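Dermonecrotic toxin (Pasteurella multocida, PDB 2EBF) acts as a potent mitogen and induces bone resorption in the atrophic rhinitis of pigs, this chain being its C-terminal region with a thiol-protease-like catalytic triad. Local coordinates at residues 145-149 against 312-316; 178-184 against 318-323; 186-191 against 307-312. All coordinates share one frame; numbering follows the deposited sequence.

Contact 1 (145-149 against 312-316); sequences PNKGS and RNFFN. With GLC (alpha-D-glucopyranose), chain B; GLC (alpha-D-glucopyranose), chain C.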
loop_
_atom_site.group_PDB
_atom_site.type_symbol
_atom_site.label_atom_id
_atom_site.label_comp_id
_atom_site.label_asym_id
_atom_site.label_seq_id
_atom_site.Cartn_x
_atom_site.Cartn_y
_atom_site.Cartn_z
ATOM N N PRO A 145 12.563 7.576 12.101
ATOM C CA PRO A 145 13.044 8.962 12.023
ATOM C C PRO A 145 12.124 9.814 11.149
ATOM O O PRO A 145 11.390 9.264 10.340
ATOM C CB PRO A 145 14.425 8.821 11.360
ATOM C CG PRO A 145 14.825 7.378 11.623
ATOM C CD PRO A 145 13.542 6.621 11.544
ATOM N N ASN A 146 12.174 11.137 11.323
ATOM C CA ASN A 146 11.381 12.102 10.539
ATOM C C ASN A 146 9.880 11.873 10.721
ATOM O O ASN A 146 9.185 11.422 9.798
ATOM C CB ASN A 146 11.728 12.062 9.047
ATOM C CG ASN A 146 13.189 11.723 8.781
ATOM O OD1 ASN A 146 14.109 12.382 9.276
ATOM N ND2 ASN A 146 13.403 10.690 7.988
ATOM N N LYS A 147 9.393 12.186 11.919
ATOM C CA LYS A 147 7.989 11.982 12.264
ATOM C C LYS A 147 7.027 12.717 11.355
ATOM O O LYS A 147 5.858 12.338 11.267
ATOM C CB LYS A 147 7.732 12.395 13.704
ATOM C CG LYS A 147 8.477 11.547 14.718
ATOM C CD LYS A 147 8.149 11.992 16.127
ATOM C CE LYS A 147 8.831 11.092 17.164
ATOM N NZ LYS A 147 10.318 11.201 17.095
ATOM N N GLY A 148 7.510 13.762 10.683
ATOM C CA GLY A 148 6.699 14.496 9.722
ATOM C C GLY A 148 6.939 14.146 8.268
ATOM O O GLY A 148 6.575 14.905 7.391
ATOM N N SER A 149 7.565 13.003 7.994
ATOM C CA SER A 149 7.804 12.609 6.591
ATOM C C SER A 149 6.565 12.074 5.872
ATOM O O SER A 149 6.557 11.956 4.644
ATOM C CB SER A 149 8.895 11.543 6.525
ATOM O OG SER A 149 8.399 10.340 7.087
ATOM N N ARG A 312 13.608 17.952 0.645
ATOM C CA ARG A 312 12.666 17.426 1.639
ATOM C C ARG A 312 11.337 17.074 0.985
ATOM O O ARG A 312 10.677 16.114 1.374
ATOM C CB ARG A 312 12.457 18.398 2.803
ATOM C CG ARG A 312 11.372 17.942 3.799
ATOM C CD ARG A 312 11.559 16.487 4.256
ATOM N NE ARG A 312 12.316 16.438 5.488
ATOM C CZ ARG A 312 11.871 15.978 6.657
ATOM N NH1 ARG A 312 10.661 15.441 6.792
ATOM N NH2 ARG A 312 12.679 16.035 7.699
ATOM N N ASN A 313 10.965 17.847 -0.027
ATOM C CA ASN A 313 9.726 17.624 -0.746
ATOM C C ASN A 313 9.685 16.303 -1.503
ATOM O O ASN A 313 8.684 15.584 -1.456
ATOM C CB ASN A 313 9.493 18.772 -1.716
ATOM C CG ASN A 313 8.204 19.489 -1.446
ATOM O OD1 ASN A 313 7.203 19.287 -2.154
ATOM N ND2 ASN A 313 8.195 20.316 -0.395
ATOM N N PHE A 314 10.771 16.001 -2.219
ATOM C CA PHE A 314 10.899 14.750 -2.957
ATOM C C PHE A 314 10.983 13.586 -1.973
ATOM O O PHE A 314 10.369 12.542 -2.180
ATOM C CB PHE A 314 12.141 14.779 -3.858
ATOM C CG PHE A 314 12.388 13.498 -4.603
ATOM C CD1 PHE A 314 11.561 13.114 -5.649
ATOM C CD2 PHE A 314 13.456 12.678 -4.263
ATOM C CE1 PHE A 314 11.792 11.922 -6.348
ATOM C CE2 PHE A 314 13.692 11.484 -4.951
ATOM C CZ PHE A 314 12.860 11.111 -5.993
ATOM N N PHE A 315 11.749 13.790 -0.908
ATOM C CA PHE A 315 11.873 12.808 0.170
ATOM C C PHE A 315 10.491 12.423 0.724
ATOM O O PHE A 315 10.136 11.249 0.733
ATOM C CB PHE A 315 12.792 13.357 1.272
ATOM C CG PHE A 315 13.098 12.367 2.366
ATOM C CD1 PHE A 315 14.213 11.528 2.276
ATOM C CD2 PHE A 315 12.284 12.285 3.493
ATOM C CE1 PHE A 315 14.502 10.606 3.309
ATOM C CE2 PHE A 315 12.567 11.358 4.529
ATOM C CZ PHE A 315 13.680 10.537 4.424
ATOM N N ASN A 316 9.712 13.413 1.153
ATOM C CA ASN A 316 8.359 13.168 1.686
ATOM C C ASN A 316 7.434 12.452 0.708
ATOM O O ASN A 316 6.700 11.540 1.083
ATOM C CB ASN A 316 7.715 14.485 2.135
ATOM C CG ASN A 316 8.337 15.034 3.394
ATOM O OD1 ASN A 316 9.108 14.349 4.065
ATOM N ND2 ASN A 316 7.994 16.278 3.732
HETATM C C1 GLC B . 17.974 19.278 6.950
HETATM C C2 GLC B . 17.946 20.749 6.520
HETATM C C3 GLC B . 17.115 21.575 7.505
HETATM C C4 GLC B . 15.714 20.977 7.677
HETATM C C5 GLC B . 15.766 19.474 8.009
HETATM C C6 GLC B . 14.378 18.823 7.969
HETATM O O1 GLC B . 18.695 19.157 8.179
HETATM O O2 GLC B . 19.276 21.286 6.416
HETATM O O3 GLC B . 17.004 22.919 7.026
HETATM O O4 GLC B . 14.998 21.706 8.678
HETATM O O5 GLC B . 16.634 18.767 7.108
HETATM O O6 GLC B . 13.843 18.778 6.633
HETATM C C1 GLC C . 12.424 8.666 19.048
HETATM C C2 GLC C . 13.674 7.932 18.565
HETATM C C3 GLC C . 14.910 8.529 19.248
HETATM C C4 GLC C . 14.999 10.033 18.994
HETATM C C5 GLC C . 13.685 10.731 19.364
HETATM C C6 GLC C . 13.680 12.175 18.878
HETATM O O1 GLC C . 12.287 8.428 20.450
HETATM O O2 GLC C . 13.554 6.532 18.853
HETATM O O3 GLC C . 16.118 7.907 18.806
HETATM O O4 GLC C . 16.091 10.580 19.756
HETATM O O5 GLC C . 12.556 10.073 18.770
HETATM O O6 GLC C . 13.770 12.173 17.448
HETATM O O HOH W 1 14.116 14.760 10.403
HETATM O O HOH W 2 4.833 12.617 2.824
#
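A type I beta turn from Asn146 to Ser149, in the loop between helix 135-143 and helix 151-164, sets its side against the first turn of helix 312-333. The turn is closed by the bond from Ser149 N to Asn146 O. Asn146 brings its amide to the Phe315 ring, ND2 lying 3.6 Å from Phe315 CZ, with amide and ring planes at nearly a right angle (87°). Its polar ends have firmer partners in the loop that follows helix 171-180: ND2 donates to Ala186 O and OD1 accepts from Phe188 N. Asn146 OD1 also takes a bond from a water at 2.6 Å, which is held weakly by Arg312 NH2. Ser149 meets the helix with its CA, 3.3 Å from Asn316 OD1, and with CB at the edge of the Phe315 ring. A second water ties the two backbones, donating to Ser149 O at 2.6 Å and to Asn316 O at 2.8 Å. Arg312 bends at chi2 (50°) and again at chi3 (94°), which turns its guanidinium so that NH1 makes a weak bond (3.3 Å) to Asn316 OD1, one turn further on. NH2 of Arg312 forms a salt bridge with Glu100, and its NE lies 3.0 Å from O6 of a glucose in one glycan pocket. Lys147 starts away from the helix, and its NZ donates to O5 of a glucose in a separate pocket at 3.0 Å. Helix 88-108 flanks the turn, with Glu100 accepting from Gly148 N and Asp103 pairing with Lys147, while Phe188 packs edge-to-face with Phe315.

Contact 2 (178-184 against 318-323); sequences ALQDTVI and LVSDRL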
loop_
_atom_site.group_PDB
_atom_site.type_symbol
_atom_site.label_atom_id
_atom_site.label_comp_id
_atom_site.label_asym_id
_atom_site.label_seq_id
_atom_site.Cartn_x
_atom_site.Cartn_y
_atom_site.Cartn_z
ATOM N N ALA A 178 8.788 -0.186 6.337
ATOM C CA ALA A 178 9.284 1.168 6.616
ATOM C C ALA A 178 10.644 1.122 7.294
ATOM O O ALA A 178 11.545 1.880 6.938
ATOM C CB ALA A 178 8.292 1.940 7.485
ATOM N N LEU A 179 10.792 0.204 8.250
ATOM C CA LEU A 179 12.016 0.098 9.056
ATOM C C LEU A 179 13.253 -0.318 8.261
ATOM O O LEU A 179 14.380 0.053 8.606
ATOM C CB LEU A 179 11.806 -0.885 10.215
ATOM C CG LEU A 179 10.874 -0.474 11.360
ATOM C CD1 LEU A 179 10.755 -1.627 12.362
ATOM C CD2 LEU A 179 11.367 0.783 12.057
ATOM N N GLN A 180 13.044 -1.105 7.215
ATOM C CA GLN A 180 14.145 -1.561 6.372
ATOM C C GLN A 180 14.391 -0.652 5.167
ATOM O O GLN A 180 15.474 -0.664 4.597
ATOM C CB GLN A 180 13.930 -3.025 5.932
ATOM C CG GLN A 180 12.713 -3.273 5.021
ATOM C CD GLN A 180 12.962 -2.894 3.566
ATOM O OE1 GLN A 180 13.999 -3.254 2.981
ATOM N NE2 GLN A 180 12.017 -2.160 2.973
ATOM N N ASP A 181 13.391 0.129 4.778
ATOM C CA ASP A 181 13.505 0.963 3.586
ATOM C C ASP A 181 14.603 2.033 3.705
ATOM O O ASP A 181 14.638 2.787 4.672
ATOM C CB ASP A 181 12.150 1.579 3.250
ATOM C CG ASP A 181 12.175 2.367 1.967
ATOM O OD1 ASP A 181 12.557 3.547 2.025
ATOM O OD2 ASP A 181 11.797 1.819 0.906
ATOM N N THR A 182 15.503 2.087 2.721
ATOM C CA THR A 182 16.669 2.992 2.801
ATOM C C THR A 182 16.323 4.485 2.770
ATOM O O THR A 182 17.174 5.330 3.082
ATOM C CB THR A 182 17.740 2.693 1.724
ATOM O OG1 THR A 182 17.219 2.979 0.420
ATOM C CG2 THR A 182 18.191 1.234 1.795
ATOM N N VAL A 183 15.083 4.806 2.401
ATOM C CA VAL A 183 14.621 6.188 2.412
ATOM C C VAL A 183 13.819 6.453 3.687
ATOM O O VAL A 183 14.192 7.307 4.491
ATOM C CB VAL A 183 13.811 6.534 1.145
ATOM C CG1 VAL A 183 13.168 7.918 1.256
ATOM C CG2 VAL A 183 14.709 6.443 -0.094
ATOM N N ILE A 184 12.743 5.695 3.881
ATOM C CA ILE A 184 11.818 5.938 4.992
ATOM C C ILE A 184 12.524 5.892 6.347
ATOM O O ILE A 184 12.229 6.702 7.235
ATOM C CB ILE A 184 10.629 4.924 4.994
ATOM C CG1 ILE A 184 9.902 4.903 3.645
ATOM C CG2 ILE A 184 9.642 5.243 6.132
ATOM C CD1 ILE A 184 8.923 3.726 3.482
ATOM N N LEU A 318 8.316 10.501 -1.790
ATOM C CA LEU A 318 8.825 9.154 -1.945
ATOM C C LEU A 318 8.364 8.271 -0.783
ATOM O O LEU A 318 7.933 7.144 -0.992
ATOM C CB LEU A 318 10.344 9.211 -1.992
ATOM C CG LEU A 318 11.154 8.230 -2.842
ATOM C CD1 LEU A 318 10.625 8.103 -4.276
ATOM C CD2 LEU A 318 12.602 8.700 -2.839
ATOM N N VAL A 319 8.447 8.796 0.436
ATOM C CA VAL A 319 7.992 8.065 1.627
ATOM C C VAL A 319 6.525 7.641 1.531
ATOM O O VAL A 319 6.191 6.475 1.760
ATOM C CB VAL A 319 8.213 8.897 2.923
ATOM C CG1 VAL A 319 7.419 8.313 4.090
ATOM C CG2 VAL A 319 9.687 8.972 3.261
ATOM N N SER A 320 5.652 8.592 1.207
ATOM C CA SER A 320 4.225 8.320 1.176
ATOM C C SER A 320 3.785 7.519 -0.052
ATOM O O SER A 320 2.892 6.683 0.047
ATOM C CB SER A 320 3.419 9.613 1.319
ATOM O OG SER A 320 3.670 10.478 0.248
ATOM N N ASP A 321 4.422 7.752 -1.199
ATOM C CA ASP A 321 4.171 6.917 -2.380
ATOM C C ASP A 321 4.564 5.461 -2.156
ATOM O O ASP A 321 3.830 4.559 -2.540
ATOM C CB ASP A 321 4.897 7.464 -3.615
ATOM C CG ASP A 321 4.240 8.718 -4.167
ATOM O OD1 ASP A 321 3.188 9.125 -3.635
ATOM O OD2 ASP A 321 4.771 9.303 -5.140
ATOM N N ARG A 322 5.729 5.239 -1.556
ATOM C CA ARG A 322 6.218 3.878 -1.322
ATOM C C ARG A 322 5.294 3.124 -0.368
ATOM O O ARG A 322 4.995 1.954 -0.580
ATOM C CB ARG A 322 7.639 3.877 -0.766
ATOM C CG ARG A 322 8.657 4.544 -1.671
ATOM C CD ARG A 322 9.639 3.597 -2.284
ATOM N NE ARG A 322 10.843 3.455 -1.481
ATOM C CZ ARG A 322 12.082 3.788 -1.847
ATOM N NH1 ARG A 322 12.357 4.326 -3.033
ATOM N NH2 ARG A 322 13.066 3.581 -0.989
ATOM N N LEU A 323 4.836 3.790 0.683
ATOM C CA LEU A 323 3.921 3.122 1.612
ATOM C C LEU A 323 2.594 2.774 0.952
ATOM O O LEU A 323 2.065 1.683 1.147
ATOM C CB LEU A 323 3.705 3.963 2.870
ATOM C CG LEU A 323 4.938 3.998 3.769
ATOM C CD1 LEU A 323 4.869 5.208 4.660
ATOM C CD2 LEU A 323 5.040 2.678 4.582
HETATM O O HOH W 3 15.561 2.668 -1.776
#
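The Arg322 guanidinium presents its edge to the Asp181 carboxylate, the two planes 62° apart, while Val183 CG2 approaches the same group obliquely, 3.4 Å from Arg322 NH2. NE and NH2 grip one oxygen side-on: NE reaches Asp181 OD2 at 3.0 Å and NH2 reaches Asp181 OD2 at 2.9 Å; both meet OD2 on its syn side, and OD2 lies near the guanidinium plane. A third, weak bond runs from NH2 to Asp181 OD1. Also near the guanidinium edge, Thr182 OG1 is linked to Arg322 NH2 through a water that accepts from the arginine. The remaining nitrogen, NH1, has its own salt bridge to Asp464, so the buried guanidinium is paired with two acids, which would probably favour its charged form.

Asp181 is the first residue to leave the helical conformation after helix 171-180, and its other oxygen organises the chain that follows. OD1 accepts from Val183 N, which comes from above the carboxylate plane, forming an Asx turn; it also accepts from Ile184 N at 2.8 Å on the anti side, in a nearly straight bond (169°) that makes an Asx motif.

Beside the salt bridge the contact is apolar. Val183 CG2 touches Leu318 CD2, and its CG1, anti to the backbone N (chi1 172°), is turned to Val319 CG2. That same Val319 methyl lies 4.1 Å from Ile184 CG1. Ile184 CD1 extends further along helix 312-333 to Leu323 CG at 4.0 Å, and Leu323 CD2 reaches Ala178 CB. Ala151 and Phe154 of helix 151-164 touch Leu323 as well, and Phe177 of helix 171-180 packs on Ile184, Arg322 and Leu323.

Contact 3 (186-191 against 307-312); sequences APFRGY and QAFATR. With GLC (alpha-D-glucopyranose), chain D; GLC (alpha-D-glucopyranose), chain B.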
loop_
_atom_site.group_PDB
_atom_site.type_symbol
_atom_site.label_atom_id
_atom_site.label_comp_id
_atom_site.label_asym_id
_atom_site.label_seq_id
_atom_site.Cartn_x
_atom_site.Cartn_y
_atom_site.Cartn_z
ATOM N N ALA A 186 15.664 6.474 7.088
ATOM C CA ALA A 186 16.881 7.277 7.178
ATOM C C ALA A 186 16.602 8.659 7.775
ATOM O O ALA A 186 15.735 9.380 7.283
ATOM C CB ALA A 186 17.530 7.412 5.794
ATOM N N PRO A 187 17.339 9.038 8.840
ATOM C CA PRO A 187 17.263 10.426 9.323
ATOM C C PRO A 187 17.623 11.368 8.181
ATOM O O PRO A 187 18.678 11.217 7.570
ATOM C CB PRO A 187 18.320 10.479 10.426
ATOM C CG PRO A 187 18.430 9.034 10.905
ATOM C CD PRO A 187 18.262 8.218 9.647
ATOM N N PHE A 188 16.731 12.304 7.880
ATOM C CA PHE A 188 16.865 13.154 6.698
ATOM C C PHE A 188 18.044 14.113 6.837
ATOM O O PHE A 188 18.186 14.781 7.858
ATOM C CB PHE A 188 15.571 13.933 6.455
ATOM C CG PHE A 188 15.622 14.851 5.257
ATOM C CD1 PHE A 188 15.766 16.222 5.430
ATOM C CD2 PHE A 188 15.532 14.344 3.964
ATOM C CE1 PHE A 188 15.813 17.088 4.339
ATOM C CE2 PHE A 188 15.575 15.200 2.851
ATOM C CZ PHE A 188 15.717 16.576 3.042
ATOM N N ARG A 189 18.888 14.166 5.807
ATOM C CA ARG A 189 20.071 15.026 5.843
ATOM C C ARG A 189 20.210 15.827 4.549
ATOM O O ARG A 189 21.271 16.368 4.262
ATOM C CB ARG A 189 21.337 14.191 6.079
ATOM C CG ARG A 189 21.365 13.408 7.403
ATOM C CD ARG A 189 21.789 14.278 8.565
ATOM N NE ARG A 189 21.802 13.550 9.836
ATOM C CZ ARG A 189 20.774 13.470 10.681
ATOM N NH1 ARG A 189 19.619 14.068 10.408
ATOM N NH2 ARG A 189 20.902 12.784 11.805
ATOM N N GLY A 190 19.134 15.892 3.774
ATOM C CA GLY A 190 19.164 16.525 2.461
ATOM C C GLY A 190 18.848 18.003 2.493
ATOM O O GLY A 190 19.126 18.691 3.484
ATOM N N TYR A 191 18.245 18.481 1.408
ATOM C CA TYR A 191 18.073 19.908 1.163
ATOM C C TYR A 191 16.656 20.388 1.470
ATOM O O TYR A 191 15.686 19.856 0.945
ATOM C CB TYR A 191 18.446 20.213 -0.294
ATOM C CG TYR A 191 18.345 21.663 -0.711
ATOM C CD1 TYR A 191 19.298 22.593 -0.307
ATOM C CD2 TYR A 191 17.314 22.097 -1.544
ATOM C CE1 TYR A 191 19.214 23.927 -0.702
ATOM C CE2 TYR A 191 17.222 23.418 -1.946
ATOM C CZ TYR A 191 18.174 24.329 -1.524
ATOM O OH TYR A 191 18.084 25.647 -1.920
ATOM N N GLN A 307 18.801 10.195 1.472
ATOM C CA GLN A 307 19.110 10.759 2.793
ATOM C C GLN A 307 20.055 11.957 2.686
ATOM O O GLN A 307 19.900 12.952 3.393
ATOM C CB GLN A 307 19.743 9.697 3.702
ATOM C CG GLN A 307 20.081 10.225 5.097
ATOM C CD GLN A 307 20.767 9.214 5.988
ATOM O OE1 GLN A 307 20.659 9.280 7.217
ATOM N NE2 GLN A 307 21.476 8.275 5.384
ATOM N N ALA A 308 21.023 11.850 1.778
ATOM C CA ALA A 308 22.056 12.860 1.603
ATOM C C ALA A 308 21.625 14.032 0.722
ATOM O O ALA A 308 21.954 15.186 1.021
ATOM C CB ALA A 308 23.326 12.211 1.031
ATOM N N PHE A 309 20.884 13.741 -0.352
ATOM C CA PHE A 309 20.707 14.710 -1.442
ATOM C C PHE A 309 19.277 15.130 -1.788
ATOM O O PHE A 309 19.080 16.171 -2.426
ATOM C CB PHE A 309 21.357 14.191 -2.725
ATOM C CG PHE A 309 22.804 13.808 -2.580
ATOM C CD1 PHE A 309 23.255 12.583 -3.071
ATOM C CD2 PHE A 309 23.719 14.669 -1.978
ATOM C CE1 PHE A 309 24.592 12.215 -2.966
ATOM C CE2 PHE A 309 25.062 14.312 -1.860
ATOM C CZ PHE A 309 25.502 13.084 -2.357
ATOM N N ALA A 310 18.285 14.329 -1.401
ATOM C CA ALA A 310 16.909 14.627 -1.778
ATOM C C ALA A 310 16.468 15.978 -1.224
ATOM O O ALA A 310 16.881 16.372 -0.130
ATOM C CB ALA A 310 15.959 13.509 -1.317
ATOM N N THR A 311 15.652 16.702 -1.987
ATOM C CA THR A 311 14.915 17.811 -1.409
ATOM C C THR A 311 13.944 17.210 -0.405
ATOM O O THR A 311 13.505 16.074 -0.587
ATOM C CB THR A 311 14.114 18.588 -2.465
ATOM O OG1 THR A 311 13.468 19.707 -1.845
ATOM C CG2 THR A 311 13.068 17.725 -3.091
ATOM N N ARG A 312 13.608 17.952 0.645
ATOM C CA ARG A 312 12.666 17.426 1.639
ATOM C C ARG A 312 11.337 17.074 0.985
ATOM O O ARG A 312 10.677 16.114 1.374
ATOM C CB ARG A 312 12.457 18.398 2.803
ATOM C CG ARG A 312 11.372 17.942 3.799
ATOM C CD ARG A 312 11.559 16.487 4.256
ATOM N NE ARG A 312 12.316 16.438 5.488
ATOM C CZ ARG A 312 11.871 15.978 6.657
ATOM N NH1 ARG A 312 10.661 15.441 6.792
ATOM N NH2 ARG A 312 12.679 16.035 7.699
HETATM C C1 GLC D . 19.244 17.853 8.384
HETATM C C2 GLC D . 19.542 17.642 9.869
HETATM C C3 GLC D . 20.700 18.533 10.316
HETATM C C4 GLC D . 21.931 18.312 9.429
HETATM C C5 GLC D . 21.594 18.406 7.942
HETATM C C6 GLC D . 22.761 17.877 7.118
HETATM O O2 GLC D . 18.366 17.902 10.653
HETATM O O3 GLC D . 21.020 18.238 11.678
HETATM O O4 GLC D . 22.933 19.296 9.730
HETATM O O5 GLC D . 20.425 17.651 7.597
HETATM O O6 GLC D . 22.547 18.180 5.735
HETATM C C1 GLC B . 17.974 19.278 6.950
HETATM C C2 GLC B . 17.946 20.749 6.520
HETATM C C3 GLC B . 17.115 21.575 7.505
HETATM C C4 GLC B . 15.714 20.977 7.677
HETATM C C5 GLC B . 15.766 19.474 8.009
HETATM C C6 GLC B . 14.378 18.823 7.969
HETATM O O1 GLC B . 18.695 19.157 8.179
HETATM O O2 GLC B . 19.276 21.286 6.416
HETATM O O3 GLC B . 17.004 22.919 7.026
HETATM O O4 GLC B . 14.998 21.706 8.678
HETATM O O5 GLC B . 16.634 18.767 7.108
HETATM O O6 GLC B . 13.843 18.778 6.633
#
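Backbone bonds join the loop 186-191 to the end of helix 305-309 and the link into helix 312-333. Arg189 N donates to Gln307 O at 2.9 Å, Tyr191 N to Ala310 O at 2.9 Å, and Arg312 N to Tyr191 O at 2.8 Å. The last two form a single beta bridge between Tyr191 and Thr311, N-cap of helix 312-333. Gly190 CA adds C-H...O contacts to Ala308 O and Ala310 O.

The Phe188 ring is sandwiched: Gly190 N sits over the centre of one face, and Arg312 lies on the other. Arg312 CD makes a CH-pi contact there, 4.2 Å from the ring centroid, while CZ makes an off-centre cation-pi contact. With CG anti to the backbone N (chi1 179°), the ring has Ala310 O and O5 of a bound glucose at its edge.

Phe188, Arg189, Gly190 and Arg312 line a glycan pocket seen in the crystal, with Leu104 and Ala192. The other glucose unit, joined to the first C1-O-C1 as in trehalose, donates from O6 to Arg189 O at 2.7 Å, and Arg189 NH1 bonds to Phe188 O.

The methylenes of Arg189 and Gln307 run side by side, and Ala186 CB packs on Gln307 CB.

Overall arrangement
From the N terminus, the chain first makes the turn at 145-149, then passes through helix 151-164 and helix 171-180 to 178-184, and runs on directly into 186-191. After some 115 residues it returns through 307-312 into helix 312-333, whose first turns supply the far sides of contacts 1 and 2. Contact 3 closes the shortest loop and is nested inside those closed by contacts 1 and 2, which cross each other. Contacts 1 and 3 share Arg312 and both touch one glucose. Together they fasten the turn before helix 151-164, the end of helix 171-180 and the loop after it to the end of helix 305-309 and the first turns of helix 312-333.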